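Local coordinates for protein leucine--tRNA ligase (Agrobacterium radiobacter, PDB 5AH5) that probably joins leucine to its cognate tRNA at the expense of ATP, as a class I aminoacyl-tRNA synthetase carrying an editing domain, at residues B[627-632]-B[706-711]; B[640-645]-B[700-705]. One frame throughout, in Å; residues are numbered along the deposited sequence.

Contact 1 of 2, residues B[627-632]-B[706-711]; sequences CRLFTN and GSLRLL. With nucleotides of chain D.
Leu629 and Phe630 of one helix meet Leu708 of another where the two run nearly antiparallel, the short axes of 627-632 and 706-711 lying 11.1 Å apart at 149° and the CA atoms of Phe630 and Leu708 7.3 Å apart. Leu708 takes the largest share of the packing, closely followed by Phe630. The Leu708 CD2 methyl reaches the branched end of Leu629, 3.6 Å from Leu629 CG and equally near CD2 of that residue, and the two side chains cross obliquely. With Leu629 CG anti to the backbone N (chi1 -170°), its isopropyl end is directed across the interface, where its CD2 also meets Leu711 CD2 at 4.1 Å. Phe630 works differently: its side chain slides past that of Leu708 in the opposite direction, and the far corner of the ring reaches the partner backbone. Phe630 CZ lies 3.2 Å from Leu708 O, which sits at the ring edge near its plane, and the same CZ is 3.9 Å from Leu708 CB. The join is thus apolar, apart from this aromatic C-H edge facing a carbonyl oxygen. Arg628 turns to the RNA instead. C5' of U40 of chain D lies over one face of its guanidinium, Arg628 NH2 comes within 3.3 Å of O3' of that nucleotide, and NH2 also forms a salt bridge to an RNA phosphate. The contact therefore joins helix 617-632 to helix 701-715 of the helical anticodon-binding domain; helix 678-695 adds Leu692 against Leu708 and Ile685 and Thr689 against Leu711, while Leu726 of helix 720-729 touches Phe630.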
# COMPACT_ATOMS: atom_id res chain seq x y z
N CYS B 627 -14.22 -25.36 -21.12
CA CYS B 627 -13.86 -26.77 -21.19
C CYS B 627 -14.63 -27.44 -22.34
O CYS B 627 -14.05 -28.18 -23.11
CB CYS B 627 -14.07 -27.54 -19.86
SG CYS B 627 -13.00 -26.91 -18.52
N ARG B 628 -15.94 -27.18 -22.41
CA ARG B 628 -16.78 -27.81 -23.43
C ARG B 628 -16.39 -27.44 -24.90
O ARG B 628 -16.48 -28.27 -25.81
CB ARG B 628 -18.26 -27.59 -23.15
CG ARG B 628 -18.82 -28.54 -22.05
CD ARG B 628 -20.34 -28.52 -21.99
NE ARG B 628 -20.75 -27.13 -22.00
CZ ARG B 628 -20.89 -26.35 -20.93
NH1 ARG B 628 -20.74 -26.84 -19.71
NH2 ARG B 628 -21.23 -25.08 -21.07
N LEU B 629 -15.88 -26.24 -25.10
CA LEU B 629 -15.31 -25.79 -26.37
C LEU B 629 -14.08 -26.62 -26.73
O LEU B 629 -13.89 -26.98 -27.90
CB LEU B 629 -14.95 -24.31 -26.26
CG LEU B 629 -14.56 -23.55 -27.49
CD1 LEU B 629 -15.70 -23.54 -28.55
CD2 LEU B 629 -14.12 -22.14 -27.11
N PHE B 630 -13.27 -26.98 -25.74
CA PHE B 630 -12.19 -27.93 -26.01
C PHE B 630 -12.66 -29.36 -26.32
O PHE B 630 -12.20 -29.97 -27.32
CB PHE B 630 -11.14 -27.96 -24.87
CG PHE B 630 -10.08 -26.93 -25.02
CD1 PHE B 630 -10.38 -25.61 -24.89
CD2 PHE B 630 -8.77 -27.31 -25.32
CE1 PHE B 630 -9.40 -24.64 -25.04
CE2 PHE B 630 -7.79 -26.36 -25.46
CZ PHE B 630 -8.09 -25.03 -25.32
N THR B 631 -13.53 -29.90 -25.49
CA THR B 631 -14.02 -31.29 -25.65
C THR B 631 -14.88 -31.45 -26.90
O THR B 631 -14.92 -32.50 -27.47
CB THR B 631 -14.85 -31.79 -24.43
OG1 THR B 631 -15.74 -30.76 -24.02
CG2 THR B 631 -13.99 -32.11 -23.26
N ASN B 632 -15.59 -30.40 -27.31
CA ASN B 632 -16.27 -30.43 -28.60
C ASN B 632 -15.31 -30.50 -29.81
O ASN B 632 -15.68 -31.08 -30.82
CB ASN B 632 -17.20 -29.24 -28.75
CG ASN B 632 -18.42 -29.32 -27.82
OD1 ASN B 632 -18.65 -30.32 -27.11
ND2 ASN B 632 -19.19 -28.25 -27.80
N GLY B 706 -5.39 -23.33 -33.28
CA GLY B 706 -4.57 -22.20 -32.87
C GLY B 706 -5.26 -21.18 -31.98
O GLY B 706 -4.61 -20.58 -31.10
N SER B 707 -6.55 -20.95 -32.23
CA SER B 707 -7.35 -20.04 -31.46
C SER B 707 -7.64 -20.55 -30.07
O SER B 707 -7.74 -19.77 -29.17
CB SER B 707 -8.71 -19.78 -32.14
OG SER B 707 -8.52 -19.19 -33.40
N LEU B 708 -7.92 -21.84 -29.98
CA LEU B 708 -8.25 -22.48 -28.75
C LEU B 708 -7.01 -22.54 -27.85
O LEU B 708 -7.11 -22.26 -26.67
CB LEU B 708 -8.76 -23.89 -29.03
CG LEU B 708 -10.16 -23.98 -29.69
CD1 LEU B 708 -10.45 -25.41 -30.02
CD2 LEU B 708 -11.25 -23.44 -28.80
N ARG B 709 -5.87 -22.93 -28.41
CA ARG B 709 -4.61 -22.93 -27.69
C ARG B 709 -4.20 -21.51 -27.29
O ARG B 709 -3.72 -21.28 -26.19
CB ARG B 709 -3.51 -23.64 -28.50
CG ARG B 709 -3.80 -25.12 -28.59
CD ARG B 709 -2.57 -25.98 -28.55
NE ARG B 709 -2.97 -27.38 -28.73
CZ ARG B 709 -3.15 -27.99 -29.90
NH1 ARG B 709 -3.03 -27.30 -31.05
NH2 ARG B 709 -3.50 -29.25 -29.93
N LEU B 710 -4.51 -20.54 -28.12
CA LEU B 710 -4.22 -19.17 -27.79
C LEU B 710 -5.11 -18.68 -26.65
O LEU B 710 -4.63 -17.99 -25.76
CB LEU B 710 -4.35 -18.32 -29.03
CG LEU B 710 -3.58 -17.04 -29.25
CD1 LEU B 710 -2.07 -17.23 -29.04
CD2 LEU B 710 -3.87 -16.53 -30.68
N LEU B 711 -6.39 -19.07 -26.66
CA LEU B 711 -7.37 -18.73 -25.66
C LEU B 711 -6.89 -19.19 -24.25
O LEU B 711 -6.97 -18.45 -23.31
CB LEU B 711 -8.72 -19.42 -25.96
CG LEU B 711 -9.88 -19.23 -24.97
CD1 LEU B 711 -10.02 -17.77 -24.69
CD2 LEU B 711 -11.18 -19.80 -25.50
P U D 40 -25.66 -24.92 -18.07
OP1 U D 40 -24.37 -24.41 -17.57
OP2 U D 40 -26.89 -24.12 -17.86
O5' U D 40 -25.55 -25.18 -19.64
C5' U D 40 -24.71 -26.23 -20.15
C4' U D 40 -25.01 -26.52 -21.60
O4' U D 40 -26.24 -27.28 -21.75
C3' U D 40 -25.19 -25.32 -22.53
O3' U D 40 -23.91 -24.81 -22.90
C2' U D 40 -25.96 -25.96 -23.67
O2' U D 40 -25.16 -26.80 -24.47
C1' U D 40 -26.95 -26.82 -22.89
N1 U D 40 -28.15 -26.09 -22.45
C2 U D 40 -29.13 -25.84 -23.39
O2 U D 40 -29.02 -26.17 -24.56
N3 U D 40 -30.23 -25.17 -22.92
C4 U D 40 -30.45 -24.73 -21.62
O4 U D 40 -31.49 -24.13 -21.35
C5 U D 40 -29.38 -25.02 -20.71
C6 U D 40 -28.30 -25.67 -21.14

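Contact 2 of 2, residues B[640-645]-B[700-705]; sequences SSAIEI and SPTVLA
An ST turn at Ser640 shapes the start of the loop that runs from helix 634-639 to helix 653-674, and this loop packs along the first turn of helix 701-715 in the anticodon-binding domain. Ser640 OG accepts the backbone N-H of Ala642 at 3.3 Å, with an N-H...O angle of 159°. OG stands anti to the backbone N of its own residue (chi1 -174°), beside the carbonyl carbon and within range of that N-H two residues on. On the helix side, Ser640 CB rests against the Ala705 methyl, CB to CB 3.8 Å, while OG faces the Thr702 hydroxyl: Ser640 OG and Thr702 OG1 are 3.6 Å apart, a packing distance. Ala642 directs its methyl at the same turn, with Ala642 CB 3.9 Å from Thr702 O. Farther along the loop, Ile645 packs on Val703, the two side chains crossing at a slant. The side chains of Ser640, Ala642 and Ala705 are small, consistent with the close approach of loop and helix, the CA atoms of Ser640 and Thr702 being 5.8 Å apart. Asp655 of helix 653-674 touches Val703 and accepts a hydrogen bond from Ser700 OG just before the helix begins. Between the buried residues Ile645 and Val703, Ile645 CG1 lies 3.8 Å from Val703 O, and Ile645 CD1 is 4.2 Å from Val703 CG1.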
# COMPACT_ATOMS: atom_id res chain seq x y z
N SER B 640 -3.95 -30.65 -35.25
CA SER B 640 -3.02 -29.55 -35.44
C SER B 640 -2.21 -29.22 -34.16
O SER B 640 -2.76 -29.12 -33.07
CB SER B 640 -3.77 -28.32 -35.85
OG SER B 640 -2.84 -27.29 -36.19
N SER B 641 -0.91 -28.98 -34.33
CA SER B 641 -0.03 -28.60 -33.25
C SER B 641 -0.06 -27.10 -33.03
O SER B 641 0.71 -26.61 -32.23
CB SER B 641 1.40 -29.01 -33.62
OG SER B 641 1.90 -28.17 -34.69
N ALA B 642 -0.92 -26.35 -33.73
CA ALA B 642 -0.89 -24.92 -33.67
C ALA B 642 -1.15 -24.37 -32.24
O ALA B 642 -2.14 -24.76 -31.61
CB ALA B 642 -1.93 -24.34 -34.61
N ILE B 643 -0.26 -23.49 -31.77
CA ILE B 643 -0.37 -22.79 -30.48
C ILE B 643 -0.71 -21.35 -30.68
O ILE B 643 -0.91 -20.63 -29.70
CB ILE B 643 0.92 -22.92 -29.62
CG1 ILE B 643 2.10 -22.14 -30.22
CG2 ILE B 643 1.24 -24.38 -29.41
CD1 ILE B 643 3.35 -22.02 -29.34
N GLU B 644 -0.76 -20.91 -31.95
CA GLU B 644 -1.26 -19.60 -32.31
C GLU B 644 -1.63 -19.63 -33.83
O GLU B 644 -1.48 -20.65 -34.47
CB GLU B 644 -0.22 -18.52 -32.00
CG GLU B 644 1.10 -18.63 -32.80
CD GLU B 644 2.36 -18.41 -31.96
OE1 GLU B 644 2.29 -17.85 -30.82
OE2 GLU B 644 3.44 -18.80 -32.45
N ILE B 645 -2.12 -18.52 -34.38
CA ILE B 645 -2.54 -18.48 -35.78
C ILE B 645 -1.44 -17.85 -36.63
O ILE B 645 -1.01 -16.74 -36.35
CB ILE B 645 -3.82 -17.62 -35.91
CG1 ILE B 645 -4.95 -18.23 -35.05
CG2 ILE B 645 -4.24 -17.48 -37.38
CD1 ILE B 645 -6.13 -17.31 -34.88
N SER B 700 -11.13 -22.78 -40.64
CA SER B 700 -10.24 -23.89 -41.04
C SER B 700 -9.73 -24.54 -39.73
O SER B 700 -9.45 -23.81 -38.79
CB SER B 700 -9.06 -23.39 -41.87
OG SER B 700 -9.41 -22.23 -42.63
N PRO B 701 -9.67 -25.89 -39.65
CA PRO B 701 -9.20 -26.61 -38.47
C PRO B 701 -7.97 -25.97 -37.77
O PRO B 701 -7.98 -25.73 -36.56
CB PRO B 701 -8.83 -27.97 -39.03
CG PRO B 701 -9.72 -28.16 -40.21
CD PRO B 701 -10.15 -26.81 -40.69
N THR B 702 -6.95 -25.64 -38.56
CA THR B 702 -5.71 -25.13 -38.03
C THR B 702 -5.93 -23.78 -37.35
O THR B 702 -5.31 -23.52 -36.31
CB THR B 702 -4.59 -25.11 -39.12
OG1 THR B 702 -4.22 -26.46 -39.46
CG2 THR B 702 -3.35 -24.36 -38.66
N VAL B 703 -6.81 -22.94 -37.89
CA VAL B 703 -7.11 -21.64 -37.31
C VAL B 703 -7.82 -21.80 -35.96
O VAL B 703 -7.64 -20.96 -35.05
CB VAL B 703 -7.99 -20.78 -38.23
CG1 VAL B 703 -8.47 -19.52 -37.52
CG2 VAL B 703 -7.21 -20.43 -39.50
N LEU B 704 -8.67 -22.81 -35.89
CA LEU B 704 -9.47 -23.08 -34.73
C LEU B 704 -8.61 -23.73 -33.66
O LEU B 704 -8.70 -23.34 -32.53
CB LEU B 704 -10.64 -23.98 -35.06
CG LEU B 704 -11.53 -24.34 -33.86
CD1 LEU B 704 -12.12 -23.08 -33.24
CD2 LEU B 704 -12.61 -25.34 -34.23
N ALA B 705 -7.79 -24.70 -33.99
CA ALA B 705 -6.86 -25.27 -32.99
C ALA B 705 -5.91 -24.18 -32.41
O ALA B 705 -5.70 -24.09 -31.19
CB ALA B 705 -6.06 -26.41 -33.56

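Contacts 1 and 2 occupy successive turns of helix 701-715, their centres about 10 Å apart, and Arg709 ties them together. Its CB points away from 627-632, and Arg709 NH1 probably donates to two loop carbonyls of contact 2, Ser640 O at 2.7 Å and Ala642 O at 2.8 Å. Arg709 NH2 is hydrogen-bonded to Ser730 O, just past helix 720-729, and to Leu637 O of helix 634-639. A second link is van der Waals packing: Ser707 OG, hydrogen-bonded to Val703 O, lies 3.4 Å from Ile645 CD1. Both contacts lie away from the leucyl-adenylate analogue and the zinc; contact 1 touches the tRNA through Arg628. The nearest atom of contact 2 is about 12 Å from the bound nucleic acid.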